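Local coordinates for uncharacterized protein (Desulfotomaculum acetoxidans, PDB 3U4Y) that is of unknown function but folds as a seven-bladed beta-propeller related in sequence to the lactonase family, at residues Ile13-Gln17 with Phe42-Ala46; Val77-Gly82 with Lys117-Ile121; Gly82-Met86 with Pro107-Gln111; Ser85-Val89 with Phe273-Gln277; Asp95-Val99 with Ile158-Leu164. All coordinates share one frame; numbering follows the deposited sequence.

Interaction 1: Ile13-Gln17 with Phe42-Ala46; sequences IVVEQ and FVDTA
V15 of strand 11-16 meets F42, V43 and T45 of strand 42-47 most closely. Its CG1, held anti to the backbone N (chi1 175°), comes down on F42 CB at 3.4 Å, the two side chains crossing at about a right angle. The other methyl, CG2, slides past T45 and lies 4.1 Å from T45 CG2, while V15 CB sits 3.7 Å from the carbonyl O of V43. A branched valine suits this place because one residue can send a methyl to each of two neighbours. The F42 ring then leads away from the contact and packs on I22 and V56, leaving mainly its CB for V15. T45 turns its methyl to the apolar side: I13 CD1 and T45 CG2 approach tip to tip at 3.4 Å, so threonine acts here largely as a short hydrocarbon. At the other end the extended chain of Q17 runs alongside V43, and its NE2 donates to F42 O (3.1 Å, 147°). That oxygen lies close to the plane of the Q17 amide, whereas the nitrogen stands 35° out of the F42 carbonyl plane. The two strands belong to different sheets, and side chains rather than backbone bonds join them at an axis distance of 6.6 Å. Such packing of the second strand of one blade on the innermost strand of the next, through side chains, is characteristic of a beta-propeller.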
# COMPACT_ATOMS: atom_id res chain seq x y z
N ILE A 13 10.71 3.55 -5.29
CA ILE A 13 9.98 4.26 -6.32
C ILE A 13 8.86 5.09 -5.68
O ILE A 13 8.24 4.65 -4.74
CB ILE A 13 9.41 3.28 -7.38
CG1 ILE A 13 8.58 4.02 -8.42
CG2 ILE A 13 8.58 2.16 -6.75
CD1 ILE A 13 7.77 3.09 -9.27
N VAL A 14 8.63 6.29 -6.18
CA VAL A 14 7.62 7.15 -5.61
C VAL A 14 6.86 7.91 -6.69
O VAL A 14 7.45 8.41 -7.65
CB VAL A 14 8.21 8.16 -4.62
CG1 VAL A 14 9.20 9.08 -5.31
CG2 VAL A 14 7.11 8.96 -3.94
N VAL A 15 5.54 8.00 -6.51
CA VAL A 15 4.68 8.65 -7.48
C VAL A 15 4.59 10.15 -7.25
O VAL A 15 4.53 10.61 -6.11
CB VAL A 15 3.29 8.03 -7.45
CG1 VAL A 15 2.36 8.79 -8.37
CG2 VAL A 15 3.37 6.56 -7.83
N GLU A 16 4.62 10.91 -8.35
CA GLU A 16 4.37 12.35 -8.30
C GLU A 16 3.22 12.65 -9.21
O GLU A 16 3.39 12.84 -10.40
CB GLU A 16 5.59 13.12 -8.75
CG GLU A 16 6.75 12.97 -7.82
CD GLU A 16 8.06 13.11 -8.53
OE1 GLU A 16 8.42 12.21 -9.32
OE2 GLU A 16 8.73 14.13 -8.30
N GLN A 17 2.03 12.68 -8.63
CA GLN A 17 0.80 12.67 -9.40
C GLN A 17 0.63 13.91 -10.26
O GLN A 17 0.14 13.84 -11.39
CB GLN A 17 -0.40 12.52 -8.48
CG GLN A 17 -1.68 12.39 -9.25
CD GLN A 17 -2.88 12.43 -8.36
OE1 GLN A 17 -3.32 13.51 -7.94
NE2 GLN A 17 -3.44 11.27 -8.06
N PHE A 42 -1.24 9.33 -12.17
CA PHE A 42 -0.64 8.30 -11.30
C PHE A 42 -1.09 8.32 -9.83
O PHE A 42 -1.26 9.38 -9.23
CB PHE A 42 0.89 8.36 -11.36
CG PHE A 42 1.47 7.85 -12.65
CD1 PHE A 42 0.90 6.78 -13.32
CD2 PHE A 42 2.60 8.46 -13.20
CE1 PHE A 42 1.44 6.32 -14.51
CE2 PHE A 42 3.14 8.01 -14.39
CZ PHE A 42 2.56 6.94 -15.04
N VAL A 43 -1.25 7.13 -9.26
CA VAL A 43 -1.71 7.00 -7.88
C VAL A 43 -0.74 6.19 -7.01
O VAL A 43 0.00 6.77 -6.22
CB VAL A 43 -3.16 6.45 -7.78
CG1 VAL A 43 -3.63 6.46 -6.34
CG2 VAL A 43 -4.12 7.27 -8.64
N ASP A 44 -0.74 4.87 -7.15
CA ASP A 44 0.06 3.99 -6.27
C ASP A 44 1.02 3.11 -7.07
O ASP A 44 0.96 3.07 -8.30
CB ASP A 44 -0.87 3.13 -5.38
CG ASP A 44 -0.17 2.61 -4.12
OD1 ASP A 44 -0.47 1.47 -3.67
OD2 ASP A 44 0.68 3.35 -3.56
N THR A 45 1.92 2.41 -6.35
CA THR A 45 2.88 1.46 -6.93
C THR A 45 3.04 0.22 -6.08
O THR A 45 2.93 0.27 -4.85
CB THR A 45 4.31 2.02 -7.01
OG1 THR A 45 4.53 2.98 -5.97
CG2 THR A 45 4.57 2.65 -8.33
N ALA A 46 3.35 -0.88 -6.74
CA ALA A 46 3.81 -2.08 -6.07
C ALA A 46 5.16 -2.41 -6.67
O ALA A 46 5.52 -1.86 -7.70
CB ALA A 46 2.85 -3.21 -6.26

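Interaction 2: Val77-Gly82 with Lys117-Ile121; sequences VAIQEG and KNKFI
The F120 ring presents its CE2 edge to Q80, whose CB lies near the ring plane 3.9 Å away. G82 CA and E81 O approach the same corner obliquely, the former 4.2 Å from F120 CE2. Beyond the two segments, Y113 makes an edge-to-face pair with this ring, and M86 touches it as well. CG of F120 points away from its own carbonyl carbon (chi1 -71°), which carries the ring across to strand 75-81. A large flat side chain suits the place, since the two backbones are too far apart to pair. These are the outermost strands of two successive propeller blades, running in roughly the same sense but splayed by 44°, so side chains have to bridge the widening gap. Q80 does so with its aliphatic part: the chain bends at chi2, and CG lies 3.4 Å from the carbonyl O of N118. N118 occupies the hairpin between strands 109-114 and 119-125 with positive phi, a conformation asparagine tolerates well. Its amide oxygen OD1 lies 3.7 Å from A78 CB, where a small residue leaves it room. A78 and V77 together face Q66 in a classic beta bulge, on the side of strand 75-81 that is paired within its own blade.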
# COMPACT_ATOMS: atom_id res chain seq x y z
N VAL A 77 7.73 -1.42 -20.24
CA VAL A 77 7.56 -2.54 -21.16
C VAL A 77 6.12 -2.91 -21.50
O VAL A 77 5.88 -3.64 -22.46
CB VAL A 77 8.28 -3.79 -20.63
CG1 VAL A 77 9.71 -3.43 -20.25
CG2 VAL A 77 7.51 -4.38 -19.44
N ALA A 78 5.17 -2.41 -20.72
CA ALA A 78 3.77 -2.57 -21.08
C ALA A 78 2.97 -1.35 -20.64
O ALA A 78 3.32 -0.71 -19.65
CB ALA A 78 3.18 -3.84 -20.47
N ILE A 79 1.93 -1.02 -21.41
CA ILE A 79 0.94 -0.01 -21.03
C ILE A 79 -0.45 -0.49 -21.44
O ILE A 79 -0.77 -0.51 -22.63
CB ILE A 79 1.20 1.39 -21.66
CG1 ILE A 79 2.51 1.98 -21.13
CG2 ILE A 79 0.05 2.32 -21.36
CD1 ILE A 79 2.75 3.42 -21.48
N GLN A 80 -1.25 -0.89 -20.46
CA GLN A 80 -2.61 -1.37 -20.71
C GLN A 80 -3.69 -0.48 -20.08
O GLN A 80 -3.49 0.09 -19.01
CB GLN A 80 -2.75 -2.81 -20.22
CG GLN A 80 -1.97 -3.81 -21.06
CD GLN A 80 -2.60 -4.04 -22.42
OE1 GLN A 80 -3.81 -3.88 -22.59
NE2 GLN A 80 -1.78 -4.41 -23.40
N GLU A 81 -4.83 -0.36 -20.76
CA GLU A 81 -5.97 0.38 -20.21
C GLU A 81 -6.91 -0.60 -19.54
O GLU A 81 -7.14 -1.70 -20.05
CB GLU A 81 -6.72 1.19 -21.28
CG GLU A 81 -8.26 1.02 -21.24
CD GLU A 81 -9.04 1.94 -22.21
OE1 GLU A 81 -8.58 3.06 -22.50
OE2 GLU A 81 -10.13 1.53 -22.66
N GLY A 82 -7.45 -0.21 -18.40
CA GLY A 82 -8.41 -1.05 -17.73
C GLY A 82 -9.85 -0.66 -18.03
O GLY A 82 -10.13 0.40 -18.57
N LYS A 117 1.47 -12.45 -19.14
CA LYS A 117 0.73 -12.12 -20.35
C LYS A 117 0.70 -10.62 -20.59
O LYS A 117 0.33 -10.18 -21.68
CB LYS A 117 -0.70 -12.66 -20.26
CG LYS A 117 -0.79 -14.10 -19.78
CD LYS A 117 -2.14 -14.71 -20.12
CE LYS A 117 -1.96 -16.05 -20.83
NZ LYS A 117 -3.12 -16.42 -21.69
N ASN A 118 1.10 -9.85 -19.58
CA ASN A 118 1.14 -8.39 -19.68
C ASN A 118 -0.23 -7.77 -19.97
O ASN A 118 -0.30 -6.66 -20.49
CB ASN A 118 2.15 -7.94 -20.75
CG ASN A 118 3.60 -8.25 -20.37
OD1 ASN A 118 4.36 -7.34 -20.06
ND2 ASN A 118 3.98 -9.52 -20.43
N LYS A 119 -1.31 -8.49 -19.62
CA LYS A 119 -2.69 -8.03 -19.82
C LYS A 119 -3.56 -8.16 -18.55
O LYS A 119 -3.12 -8.73 -17.55
CB LYS A 119 -3.36 -8.82 -20.94
CG LYS A 119 -2.43 -9.61 -21.82
CD LYS A 119 -3.08 -10.92 -22.27
CE LYS A 119 -3.66 -11.67 -21.07
NZ LYS A 119 -4.23 -13.00 -21.45
N PHE A 120 -4.80 -7.64 -18.61
CA PHE A 120 -5.77 -7.88 -17.54
C PHE A 120 -6.54 -9.15 -17.78
O PHE A 120 -6.72 -9.57 -18.91
CB PHE A 120 -6.76 -6.74 -17.38
CG PHE A 120 -6.16 -5.51 -16.81
CD1 PHE A 120 -6.20 -5.29 -15.45
CD2 PHE A 120 -5.53 -4.59 -17.62
CE1 PHE A 120 -5.63 -4.16 -14.90
CE2 PHE A 120 -4.97 -3.45 -17.08
CZ PHE A 120 -5.02 -3.23 -15.72
N ILE A 121 -7.01 -9.74 -16.69
CA ILE A 121 -7.52 -11.10 -16.70
C ILE A 121 -8.94 -11.13 -16.21
O ILE A 121 -9.79 -11.81 -16.78
CB ILE A 121 -6.65 -12.03 -15.81
CG1 ILE A 121 -5.33 -12.34 -16.50
CG2 ILE A 121 -7.39 -13.31 -15.49
CD1 ILE A 121 -4.89 -13.79 -16.35

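Interaction 3: Gly82-Met86 with Pro107-Gln111; sequences GQSSM and PFNMQ
Between two blades of the propeller the chain passes inward through a connecting loop, and here the loop residues Q83 and S84 are clasped by Q111 from strand 109-114 of the blade that follows. The extended side chain of Q111 points at the loop and uses both ends of its amide. OE1 accepts a weak hydrogen bond from Q83 N (3.1 Å, 132°), and NE2 gives another, also weak, to S84 O at 3.2 Å. Glutamine is apt for this, since one flat group offers a donor and an acceptor to successive peptides of an irregular chain. The selenomethionine M86 crosses the Q111 side chain at about a right angle and brings its terminal CE against NE2. G82, with no side chain, lets Q111 come close, its CA lying 3.8 Å from OE1; a CB there would run into M86 and the Q111 amide. Further along, S84 packs its CB 3.5 Å from P107 O and 4.0 Å from P107 CG, while its OG lies beside N109 CB. Serine is small enough to sit against N109 and P107, which follows a cis peptide bond. S85 instead turns its hydroxyl to G103 and N105. The contact implies that the irregular chain at Q83 and S84 is held to the next blade by the two ends of one buried amide, through two weak, bent bonds.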
# COMPACT_ATOMS: atom_id res chain seq x y z
N GLY A 82 -7.45 -0.21 -18.40
CA GLY A 82 -8.41 -1.05 -17.73
C GLY A 82 -9.85 -0.66 -18.03
O GLY A 82 -10.13 0.40 -18.57
N GLN A 83 -10.76 -1.55 -17.66
CA GLN A 83 -12.18 -1.30 -17.74
C GLN A 83 -12.58 0.01 -17.03
O GLN A 83 -13.39 0.79 -17.54
CB GLN A 83 -12.92 -2.48 -17.13
CG GLN A 83 -13.80 -3.25 -18.10
CD GLN A 83 -15.28 -2.94 -17.89
OE1 GLN A 83 -15.70 -1.78 -17.91
NE2 GLN A 83 -16.08 -3.99 -17.67
N SER A 84 -12.01 0.24 -15.85
CA SER A 84 -12.33 1.43 -15.07
C SER A 84 -11.10 1.94 -14.32
O SER A 84 -10.00 1.43 -14.50
CB SER A 84 -13.47 1.16 -14.09
OG SER A 84 -13.10 0.16 -13.14
N SER A 85 -11.29 2.95 -13.47
CA SER A 85 -10.18 3.59 -12.76
C SER A 85 -9.43 2.67 -11.79
O SER A 85 -9.90 1.58 -11.45
CB SER A 85 -10.68 4.80 -11.99
OG SER A 85 -11.20 4.38 -10.74
N MSE A 86 -8.27 3.13 -11.31
CA MSE A 86 -7.39 2.33 -10.47
C MSE A 86 -6.71 3.16 -9.38
O MSE A 86 -6.40 4.32 -9.61
CB MSE A 86 -6.28 1.73 -11.32
CG MSE A 86 -6.72 0.61 -12.21
SE MSE A 86 -5.41 0.35 -13.61
CE MSE A 86 -6.60 -0.44 -14.94
N PRO A 107 -17.08 3.39 -13.24
CA PRO A 107 -17.60 2.44 -12.26
C PRO A 107 -16.53 1.96 -11.28
O PRO A 107 -15.35 2.31 -11.41
CB PRO A 107 -18.10 1.27 -13.12
CG PRO A 107 -17.41 1.44 -14.44
CD PRO A 107 -17.26 2.91 -14.62
N PHE A 108 -16.95 1.16 -10.31
CA PHE A 108 -16.04 0.72 -9.26
C PHE A 108 -15.76 -0.75 -9.45
O PHE A 108 -16.64 -1.60 -9.27
CB PHE A 108 -16.64 1.03 -7.89
CG PHE A 108 -17.13 2.45 -7.75
CD1 PHE A 108 -18.49 2.73 -7.60
CD2 PHE A 108 -16.23 3.52 -7.80
CE1 PHE A 108 -18.94 4.04 -7.49
CE2 PHE A 108 -16.67 4.84 -7.69
CZ PHE A 108 -18.03 5.10 -7.54
N ASN A 109 -14.53 -1.06 -9.85
CA ASN A 109 -14.16 -2.44 -10.07
C ASN A 109 -12.85 -2.83 -9.44
O ASN A 109 -11.96 -2.00 -9.24
CB ASN A 109 -14.04 -2.73 -11.56
CG ASN A 109 -15.32 -2.58 -12.28
OD1 ASN A 109 -16.21 -3.42 -12.17
ND2 ASN A 109 -15.43 -1.51 -13.04
N MSE A 110 -12.74 -4.12 -9.16
CA MSE A 110 -11.46 -4.71 -8.82
C MSE A 110 -10.94 -5.43 -10.06
O MSE A 110 -11.69 -6.11 -10.74
CB MSE A 110 -11.62 -5.69 -7.67
CG MSE A 110 -10.44 -6.61 -7.48
SE MSE A 110 -10.63 -7.76 -5.93
CE MSE A 110 -10.66 -6.33 -4.61
N GLN A 111 -9.66 -5.27 -10.35
CA GLN A 111 -9.10 -5.78 -11.59
C GLN A 111 -7.77 -6.45 -11.33
O GLN A 111 -6.92 -5.89 -10.62
CB GLN A 111 -8.86 -4.62 -12.56
CG GLN A 111 -10.06 -3.72 -12.81
CD GLN A 111 -9.85 -2.81 -13.99
OE1 GLN A 111 -10.06 -3.22 -15.13
NE2 GLN A 111 -9.39 -1.59 -13.74

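Interaction 4: Ser85-Val89 with Phe273-Gln277; sequences SMADV and FGANQ
D88 meets F273 and G274 near the axis of the propeller, where the loop entering the innermost strand of one blade, 89-91, comes up against the loop that leads to strand 278-280 of another. Its CB lies 3.8 Å from F273 O. With CG turned away from the backbone N (chi1 -156°), the carboxylate is carried toward the second loop, and CG stands 3.2 Å from G274 O. The two oxygens then part. OD1 faces A275 CA at 4.0 Å and also takes a weak hydrogen bond from the backbone N of V89 (3.0 Å, 120°). OD2 lies next to G274 O, but both are acceptors and do not bond; its proper partner is the backbone N of I133, in the blade beyond, and aspartate suits the place by offering that N-H an acceptor. An alanine here, without the carboxylate, would probably leave the N-H of I133 lacking its acceptor and a gap beside G274. D44 brings a second carboxylate close to OD1, so two acidic groups come together at this buried spot. G274 has positive phi, and a side chain there would press on the carbonyl O of F273 while pointing at D88. Next to D88, A87 CB touches F273 CB at 3.8 Å, while the phenyl ring leads away from the contact.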
# COMPACT_ATOMS: atom_id res chain seq x y z
N SER A 85 -11.29 2.95 -13.47
CA SER A 85 -10.18 3.59 -12.76
C SER A 85 -9.43 2.67 -11.79
O SER A 85 -9.90 1.58 -11.45
CB SER A 85 -10.68 4.80 -11.99
OG SER A 85 -11.20 4.38 -10.74
N MSE A 86 -8.27 3.13 -11.31
CA MSE A 86 -7.39 2.33 -10.47
C MSE A 86 -6.71 3.16 -9.38
O MSE A 86 -6.40 4.32 -9.61
CB MSE A 86 -6.28 1.73 -11.32
CG MSE A 86 -6.72 0.61 -12.21
SE MSE A 86 -5.41 0.35 -13.61
CE MSE A 86 -6.60 -0.44 -14.94
N ALA A 87 -6.46 2.55 -8.22
CA ALA A 87 -5.68 3.24 -7.19
C ALA A 87 -4.75 2.33 -6.37
O ALA A 87 -3.63 2.09 -6.80
CB ALA A 87 -6.58 4.11 -6.29
N ASP A 88 -5.16 1.84 -5.21
CA ASP A 88 -4.25 0.97 -4.45
C ASP A 88 -3.95 -0.26 -5.32
O ASP A 88 -4.79 -0.69 -6.12
CB ASP A 88 -4.80 0.59 -3.04
CG ASP A 88 -3.68 0.19 -2.03
OD1 ASP A 88 -2.47 0.28 -2.37
OD2 ASP A 88 -4.00 -0.21 -0.88
N VAL A 89 -2.73 -0.78 -5.19
CA VAL A 89 -2.35 -2.05 -5.81
C VAL A 89 -1.61 -2.92 -4.85
O VAL A 89 -0.79 -2.44 -4.07
CB VAL A 89 -1.36 -1.89 -6.97
CG1 VAL A 89 -1.98 -2.36 -8.25
CG2 VAL A 89 -0.84 -0.47 -7.05
N PHE A 273 -6.69 7.29 -2.14
CA PHE A 273 -7.45 6.04 -2.06
C PHE A 273 -6.79 4.72 -1.61
O PHE A 273 -6.96 3.68 -2.26
CB PHE A 273 -8.21 5.84 -3.37
CG PHE A 273 -8.90 7.07 -3.82
CD1 PHE A 273 -10.22 7.29 -3.50
CD2 PHE A 273 -8.20 8.05 -4.50
CE1 PHE A 273 -10.85 8.45 -3.88
CE2 PHE A 273 -8.81 9.21 -4.89
CZ PHE A 273 -10.14 9.42 -4.59
N GLY A 274 -6.07 4.78 -0.48
CA GLY A 274 -5.56 3.59 0.18
C GLY A 274 -4.09 3.35 -0.10
O GLY A 274 -3.51 2.33 0.31
N ALA A 275 -3.49 4.32 -0.78
CA ALA A 275 -2.14 4.15 -1.27
C ALA A 275 -1.13 4.38 -0.18
O ALA A 275 -1.14 5.43 0.47
CB ALA A 275 -1.89 5.07 -2.43
N ASN A 276 -0.23 3.42 0.00
CA ASN A 276 0.75 3.53 1.07
C ASN A 276 1.68 4.71 0.90
O ASN A 276 2.36 4.84 -0.11
CB ASN A 276 1.48 2.22 1.25
CG ASN A 276 0.57 1.15 1.78
OD1 ASN A 276 -0.03 1.33 2.85
ND2 ASN A 276 0.39 0.07 1.03
N GLN A 277 1.66 5.59 1.89
CA GLN A 277 2.50 6.77 1.86
C GLN A 277 3.67 6.63 2.81
O GLN A 277 4.18 7.63 3.30
CB GLN A 277 1.72 8.02 2.27
CG GLN A 277 0.49 8.36 1.43
CD GLN A 277 -0.13 9.70 1.85
OE1 GLN A 277 0.28 10.77 1.37
NE2 GLN A 277 -1.09 9.65 2.77

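Interaction 5: Asp95-Val99 with Ile158-Leu164; sequences DQFAV and IDADGVL
OD1 of D159 is gripped by three backbone N-H groups of its own turn, those of D161 at 2.7 Å, G162 at 2.9 Å and V163 at 3.2 Å, all weak by angle. The D161 bond makes this an Asx turn, consistent with a hairpin tip kept in the shape against which F97 packs. G162 CA lies over one face of the F97 ring in a CH-pi contact, 3.7 Å from the centroid and 15° off the normal. Q96 CG lies over the opposite face, toward the rim, and A160 O comes to the edge in the ring plane, 3.4 Å from F97 CE2. Glycine suits position 162 twice over: its phi is positive, and a CB would strike the ring. A leucine in place of F97 is likely to leave the G162 CA without its aromatic face and to open a gap beneath the turn. Deeper in, V99 CG2 and I158 CD1 meet tip to tip at 3.8 Å; I158 reaches there because its CG1 stands opposite the backbone N (chi1 -179°). L164 CD2 adds a looser apolar contact to V99 CG1 at 4.3 Å. The tip thus joins strands 152-158 and 164-172 of one blade and leans on strand 97-100 of the blade before it, with M110, S112, I121 and I124 of strands 109-114 and 119-125 packed round F97 and L164.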
# COMPACT_ATOMS: atom_id res chain seq x y z
N ASP A 95 4.19 -13.08 -7.24
CA ASP A 95 4.63 -12.12 -8.25
C ASP A 95 3.96 -12.33 -9.61
O ASP A 95 4.32 -11.67 -10.58
CB ASP A 95 6.14 -12.19 -8.41
CG ASP A 95 6.90 -11.58 -7.23
OD1 ASP A 95 6.49 -10.52 -6.71
OD2 ASP A 95 7.94 -12.16 -6.83
N GLN A 96 2.99 -13.23 -9.70
CA GLN A 96 2.37 -13.52 -10.99
C GLN A 96 1.31 -12.47 -11.39
O GLN A 96 1.22 -12.11 -12.55
CB GLN A 96 1.77 -14.93 -10.99
CG GLN A 96 1.24 -15.40 -12.34
CD GLN A 96 0.86 -16.88 -12.33
OE1 GLN A 96 1.11 -17.60 -11.35
NE2 GLN A 96 0.27 -17.35 -13.43
N PHE A 97 0.52 -12.00 -10.42
CA PHE A 97 -0.56 -11.03 -10.67
C PHE A 97 -0.50 -9.76 -9.84
O PHE A 97 0.01 -9.76 -8.72
CB PHE A 97 -1.92 -11.65 -10.40
CG PHE A 97 -2.21 -12.84 -11.23
CD1 PHE A 97 -2.59 -12.69 -12.55
CD2 PHE A 97 -2.11 -14.10 -10.71
CE1 PHE A 97 -2.85 -13.78 -13.32
CE2 PHE A 97 -2.38 -15.21 -11.47
CZ PHE A 97 -2.75 -15.05 -12.77
N ALA A 98 -1.06 -8.70 -10.39
CA ALA A 98 -1.23 -7.43 -9.69
C ALA A 98 -2.71 -7.20 -9.60
O ALA A 98 -3.42 -7.45 -10.56
CB ALA A 98 -0.59 -6.31 -10.47
N VAL A 99 -3.18 -6.74 -8.44
CA VAL A 99 -4.61 -6.51 -8.26
C VAL A 99 -4.89 -5.07 -7.86
O VAL A 99 -4.20 -4.50 -7.00
CB VAL A 99 -5.23 -7.46 -7.26
CG1 VAL A 99 -6.69 -7.20 -7.19
CG2 VAL A 99 -5.01 -8.89 -7.68
N ILE A 158 -8.78 -14.40 -5.12
CA ILE A 158 -8.11 -14.55 -6.41
C ILE A 158 -7.52 -15.93 -6.51
O ILE A 158 -6.82 -16.37 -5.60
CB ILE A 158 -6.98 -13.52 -6.62
CG1 ILE A 158 -6.33 -13.72 -8.00
CG2 ILE A 158 -5.93 -13.60 -5.52
CD1 ILE A 158 -5.37 -12.61 -8.40
N ASP A 159 -7.81 -16.63 -7.60
CA ASP A 159 -7.27 -17.98 -7.77
C ASP A 159 -5.93 -18.01 -8.50
O ASP A 159 -5.29 -16.97 -8.72
CB ASP A 159 -8.29 -18.90 -8.43
CG ASP A 159 -8.61 -18.49 -9.85
OD1 ASP A 159 -7.75 -17.87 -10.52
OD2 ASP A 159 -9.74 -18.79 -10.31
N ALA A 160 -5.51 -19.23 -8.84
CA ALA A 160 -4.25 -19.51 -9.52
C ALA A 160 -4.17 -18.85 -10.90
O ALA A 160 -3.09 -18.50 -11.38
CB ALA A 160 -4.09 -20.99 -9.66
N ASP A 161 -5.34 -18.66 -11.51
CA ASP A 161 -5.48 -18.06 -12.83
C ASP A 161 -5.58 -16.54 -12.82
O ASP A 161 -5.40 -15.91 -13.85
CB ASP A 161 -6.73 -18.60 -13.53
CG ASP A 161 -6.62 -20.07 -13.88
OD1 ASP A 161 -5.49 -20.61 -13.85
OD2 ASP A 161 -7.67 -20.67 -14.20
N GLY A 162 -5.92 -15.94 -11.68
CA GLY A 162 -6.09 -14.50 -11.63
C GLY A 162 -7.55 -14.07 -11.62
O GLY A 162 -7.87 -12.90 -11.43
N VAL A 163 -8.44 -15.03 -11.81
CA VAL A 163 -9.86 -14.79 -11.71
C VAL A 163 -10.23 -14.30 -10.30
O VAL A 163 -9.82 -14.88 -9.29
CB VAL A 163 -10.65 -16.07 -12.02
CG1 VAL A 163 -12.06 -15.75 -12.43
CG2 VAL A 163 -9.96 -16.83 -13.12
N LEU A 164 -11.00 -13.22 -10.23
CA LEU A 164 -11.43 -12.66 -8.96
C LEU A 164 -12.82 -13.15 -8.58
O LEU A 164 -13.63 -13.49 -9.45
CB LEU A 164 -11.43 -11.14 -9.05
CG LEU A 164 -10.07 -10.53 -9.39
CD1 LEU A 164 -10.20 -9.14 -9.96
CD2 LEU A 164 -9.21 -10.50 -8.15

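Overall arrangement
From the N terminus, interaction 1 comes first, closing a loop between the first two blades before any other contact opens. Interaction 2 then joins the outer strands of the second and third blades, and interaction 3 is nested inside its loop, sharing G82. Interaction 4 starts from the same connecting loop as interaction 3 but spans more than half of the chain, tying the entry of the third blade to that of the seventh near the axis; it crosses interaction 2. Interaction 5 lies nested within interaction 4, crosses interactions 2 and 3, and binds the third blade to the fourth. D44 links interactions 1 and 4, and I121 links 2 and 5.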